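Thiosulfate sulfurtransferase RDL2, mitochondrial (Saccharomyces cerevisiae, PDB 6K6R) catalyses the transfer of sulfane sulfur from thiosulfate to cyanide in mitochondria, yielding thiocyanate and sulfite. Local coordinates at residues I71-P83 against R111-Y124. Numbering follows the deposited sequence.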
# COMPACT_ATOMS: atom_id res chain seq x y z
N ILE A 71 5.73 -0.61 2.80
CA ILE A 71 6.44 -1.79 2.31
C ILE A 71 7.20 -1.37 1.06
O ILE A 71 6.64 -1.38 -0.05
CB ILE A 71 5.47 -2.95 2.02
CG1 ILE A 71 4.69 -3.32 3.29
CG2 ILE A 71 6.23 -4.17 1.51
CD1 ILE A 71 3.84 -4.57 3.14
N PRO A 72 8.47 -0.99 1.18
CA PRO A 72 9.20 -0.45 0.03
C PRO A 72 9.50 -1.53 -0.99
O PRO A 72 10.09 -2.57 -0.67
CB PRO A 72 10.48 0.13 0.64
CG PRO A 72 10.67 -0.64 1.90
CD PRO A 72 9.31 -1.05 2.39
N VAL A 73 9.09 -1.29 -2.24
CA VAL A 73 9.23 -2.31 -3.28
C VAL A 73 10.67 -2.37 -3.79
O VAL A 73 11.19 -3.45 -4.07
CB VAL A 73 8.22 -2.04 -4.41
CG1 VAL A 73 8.32 -0.60 -4.90
CG2 VAL A 73 8.42 -3.02 -5.56
N ASN A 74 11.33 -1.22 -3.92
CA ASN A 74 12.72 -1.21 -4.38
C ASN A 74 13.64 -1.88 -3.37
O ASN A 74 14.48 -2.71 -3.74
CB ASN A 74 13.18 0.23 -4.65
CG ASN A 74 12.65 0.77 -5.96
OD1 ASN A 74 12.21 0.03 -6.83
ND2 ASN A 74 12.70 2.09 -6.10
N SER A 75 13.49 -1.55 -2.09
CA SER A 75 14.37 -2.11 -1.07
C SER A 75 14.05 -3.58 -0.82
O SER A 75 14.95 -4.43 -0.84
CB SER A 75 14.25 -1.31 0.23
OG SER A 75 14.87 -0.04 0.10
N ALA A 76 12.78 -3.90 -0.57
CA ALA A 76 12.37 -5.26 -0.20
C ALA A 76 11.22 -5.71 -1.09
O ALA A 76 10.05 -5.68 -0.68
CB ALA A 76 11.97 -5.32 1.28
N PRO A 77 11.52 -6.13 -2.32
CA PRO A 77 10.45 -6.64 -3.20
C PRO A 77 9.88 -7.98 -2.75
O PRO A 77 8.72 -8.27 -3.07
CB PRO A 77 11.14 -6.76 -4.57
CG PRO A 77 12.59 -6.90 -4.24
CD PRO A 77 12.83 -6.11 -2.99
N GLY A 78 10.64 -8.79 -2.03
CA GLY A 78 10.13 -10.04 -1.51
C GLY A 78 9.58 -9.93 -0.11
O GLY A 78 9.48 -10.93 0.61
N ALA A 79 9.21 -8.71 0.30
CA ALA A 79 8.75 -8.48 1.66
C ALA A 79 7.50 -9.30 1.97
O ALA A 79 7.44 -9.99 2.99
CB ALA A 79 8.48 -6.99 1.87
N LEU A 80 6.49 -9.23 1.10
CA LEU A 80 5.24 -9.95 1.34
C LEU A 80 5.39 -11.46 1.22
O LEU A 80 4.40 -12.17 1.41
CB LEU A 80 4.16 -9.45 0.39
CG LEU A 80 3.54 -8.10 0.78
CD1 LEU A 80 2.66 -7.56 -0.33
CD2 LEU A 80 2.76 -8.23 2.08
N GLY A 81 6.59 -11.96 0.92
CA GLY A 81 6.89 -13.37 0.97
C GLY A 81 7.68 -13.78 2.19
O GLY A 81 8.04 -14.96 2.31
N LEU A 82 7.96 -12.85 3.10
CA LEU A 82 8.75 -13.16 4.28
C LEU A 82 7.93 -14.00 5.26
O LEU A 82 6.70 -13.91 5.30
CB LEU A 82 9.20 -11.88 4.98
CG LEU A 82 10.33 -11.06 4.34
CD1 LEU A 82 10.38 -9.68 4.96
CD2 LEU A 82 11.66 -11.77 4.50
N PRO A 83 8.59 -14.83 6.07
CA PRO A 83 7.89 -15.49 7.17
C PRO A 83 7.31 -14.46 8.13
O PRO A 83 7.78 -13.33 8.23
CB PRO A 83 8.98 -16.34 7.84
CG PRO A 83 9.96 -16.60 6.74
CD PRO A 83 9.96 -15.35 5.90
N ARG A 111 6.60 1.36 -9.74
CA ARG A 111 6.81 0.80 -8.41
C ARG A 111 5.54 0.15 -7.87
O ARG A 111 5.56 -1.01 -7.45
CB ARG A 111 7.31 1.88 -7.45
CG ARG A 111 8.81 2.14 -7.54
CD ARG A 111 9.15 3.57 -7.17
NE ARG A 111 9.73 3.66 -5.83
CZ ARG A 111 9.78 4.78 -5.11
NH1 ARG A 111 9.28 5.91 -5.60
NH2 ARG A 111 10.32 4.77 -3.90
N ALA A 112 4.43 0.89 -7.88
CA ALA A 112 3.18 0.34 -7.35
C ALA A 112 2.69 -0.83 -8.20
O ALA A 112 2.17 -1.81 -7.66
CB ALA A 112 2.12 1.43 -7.27
N LYS A 113 2.85 -0.73 -9.52
CA LYS A 113 2.45 -1.83 -10.39
C LYS A 113 3.26 -3.09 -10.09
O LYS A 113 2.73 -4.20 -10.11
CB LYS A 113 2.61 -1.42 -11.85
CG LYS A 113 2.41 -2.55 -12.85
CD LYS A 113 2.30 -2.03 -14.27
CE LYS A 113 1.06 -2.57 -14.96
NZ LYS A 113 1.24 -3.99 -15.38
N THR A 114 4.55 -2.93 -9.80
CA THR A 114 5.39 -4.08 -9.48
C THR A 114 5.04 -4.66 -8.12
O THR A 114 5.06 -5.88 -7.93
CB THR A 114 6.87 -3.69 -9.53
OG1 THR A 114 7.11 -2.88 -10.69
CG2 THR A 114 7.74 -4.92 -9.59
N ALA A 115 4.71 -3.80 -7.15
CA ALA A 115 4.39 -4.29 -5.81
C ALA A 115 3.08 -5.07 -5.80
O ALA A 115 2.97 -6.09 -5.12
CB ALA A 115 4.32 -3.12 -4.83
N GLU A 116 2.08 -4.59 -6.55
CA GLU A 116 0.81 -5.32 -6.63
C GLU A 116 1.01 -6.68 -7.28
O GLU A 116 0.46 -7.69 -6.82
CB GLU A 116 -0.21 -4.50 -7.41
CG GLU A 116 -1.64 -5.02 -7.32
CD GLU A 116 -1.94 -6.11 -8.34
OE1 GLU A 116 -1.28 -6.12 -9.41
OE2 GLU A 116 -2.82 -6.95 -8.08
N GLU A 117 1.79 -6.74 -8.37
CA GLU A 117 2.06 -8.01 -9.02
C GLU A 117 2.81 -8.96 -8.09
O GLU A 117 2.55 -10.17 -8.09
CB GLU A 117 2.86 -7.78 -10.30
CG GLU A 117 2.60 -8.80 -11.40
CD GLU A 117 3.51 -8.60 -12.60
OE1 GLU A 117 4.07 -7.50 -12.75
OE2 GLU A 117 3.66 -9.56 -13.39
N LEU A 118 3.74 -8.43 -7.29
CA LEU A 118 4.45 -9.26 -6.33
C LEU A 118 3.52 -9.74 -5.23
O LEU A 118 3.64 -10.87 -4.75
CB LEU A 118 5.63 -8.50 -5.75
CG LEU A 118 6.84 -8.36 -6.68
CD1 LEU A 118 7.84 -7.36 -6.12
CD2 LEU A 118 7.49 -9.71 -6.92
N ALA A 119 2.57 -8.89 -4.81
CA ALA A 119 1.60 -9.31 -3.80
C ALA A 119 0.77 -10.49 -4.28
O ALA A 119 0.55 -11.45 -3.53
CB ALA A 119 0.70 -8.13 -3.42
N ARG A 120 0.30 -10.44 -5.53
CA ARG A 120 -0.45 -11.56 -6.08
C ARG A 120 0.42 -12.80 -6.25
O ARG A 120 -0.08 -13.92 -6.20
CB ARG A 120 -1.09 -11.17 -7.41
CG ARG A 120 -2.38 -10.39 -7.27
CD ARG A 120 -3.08 -10.22 -8.61
NE ARG A 120 -2.41 -9.25 -9.47
CZ ARG A 120 -1.91 -9.54 -10.67
NH1 ARG A 120 -2.00 -10.77 -11.15
NH2 ARG A 120 -1.31 -8.60 -11.38
N SER A 121 1.73 -12.61 -6.45
CA SER A 121 2.65 -13.74 -6.53
C SER A 121 2.87 -14.41 -5.19
O SER A 121 3.43 -15.51 -5.15
CB SER A 121 3.99 -13.28 -7.11
OG SER A 121 4.78 -12.64 -6.12
N TYR A 122 2.45 -13.79 -4.08
CA TYR A 122 2.62 -14.35 -2.75
C TYR A 122 1.30 -14.77 -2.11
O TYR A 122 1.25 -15.01 -0.90
CB TYR A 122 3.33 -13.35 -1.84
CG TYR A 122 4.80 -13.17 -2.18
CD1 TYR A 122 5.64 -14.27 -2.28
CD2 TYR A 122 5.34 -11.91 -2.38
CE1 TYR A 122 6.98 -14.11 -2.58
CE2 TYR A 122 6.67 -11.74 -2.69
CZ TYR A 122 7.49 -12.85 -2.79
OH TYR A 122 8.82 -12.69 -3.09
N GLY A 123 0.22 -14.87 -2.89
CA GLY A 123 -1.06 -15.30 -2.37
C GLY A 123 -2.02 -14.20 -2.01
O GLY A 123 -3.15 -14.50 -1.60
N TYR A 124 -1.63 -12.93 -2.14
CA TYR A 124 -2.53 -11.81 -1.88
C TYR A 124 -3.32 -11.55 -3.17
O TYR A 124 -2.89 -10.80 -4.04
CB TYR A 124 -1.75 -10.58 -1.44
CG TYR A 124 -1.11 -10.70 -0.07
CD1 TYR A 124 -1.81 -10.39 1.08
CD2 TYR A 124 0.21 -11.13 0.06
CE1 TYR A 124 -1.22 -10.50 2.33
CE2 TYR A 124 0.80 -11.25 1.30
CZ TYR A 124 0.08 -10.93 2.43
OH TYR A 124 0.67 -11.04 3.67
O HOH W 1 10.54 1.83 -3.60
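Y122 CG lies anti to its own carbonyl carbon (chi1 -72°), which swings the ring against the backbone of G81, and L80, with CG placed the same way, reaches A119 and Y124. The Y122 ring lies flat on G81: CA sits 3.5 Å from the ring centroid, only 10° off its normal, a CH-pi contact. S121 OG stands over the opposite face, so the ring is sandwiched, and a side chain at G81 would run into it. At the far end of the ring, Y122 OH comes 3.4 Å from G78 CA. With an alanine at Y122, the face laid on G81 would be gone, which is likely to open a gap there and leave L80 CB without its aromatic neighbour. The two L80 methyls divide the work: CD1 packs on A119 CB at 3.7 Å, while CD2 meets the Y124 ring at CE2; the Y124 hydroxyl is bonded to P96 O. Back toward the start of the helix, L118 CD1 abuts P77, 3.7 Å from its CB, and V73 settles between R111 and A115, with CG1 3.7 Å from R111 CB. N74 ND2 and R111 NE approach to 3.4 Å, but both are donors; amide and guanidinium planes are merely 17° apart. Water 1 makes the polar link here, accepting from N74 N and, at 3.0 Å, from R111 NH2, and E59 forms a salt bridge with the same NH2. Apart from this water, the contacts between the two segments are mainly apolar, with the CH-pi contact at G81. The loop leaving strand 69-70 thus lies along helix 111-121, which follows the persulfide-bearing active-site loop at C106, and the pairing belongs to the alpha/beta rhodanese fold, with helices packed around a parallel five-stranded sheet.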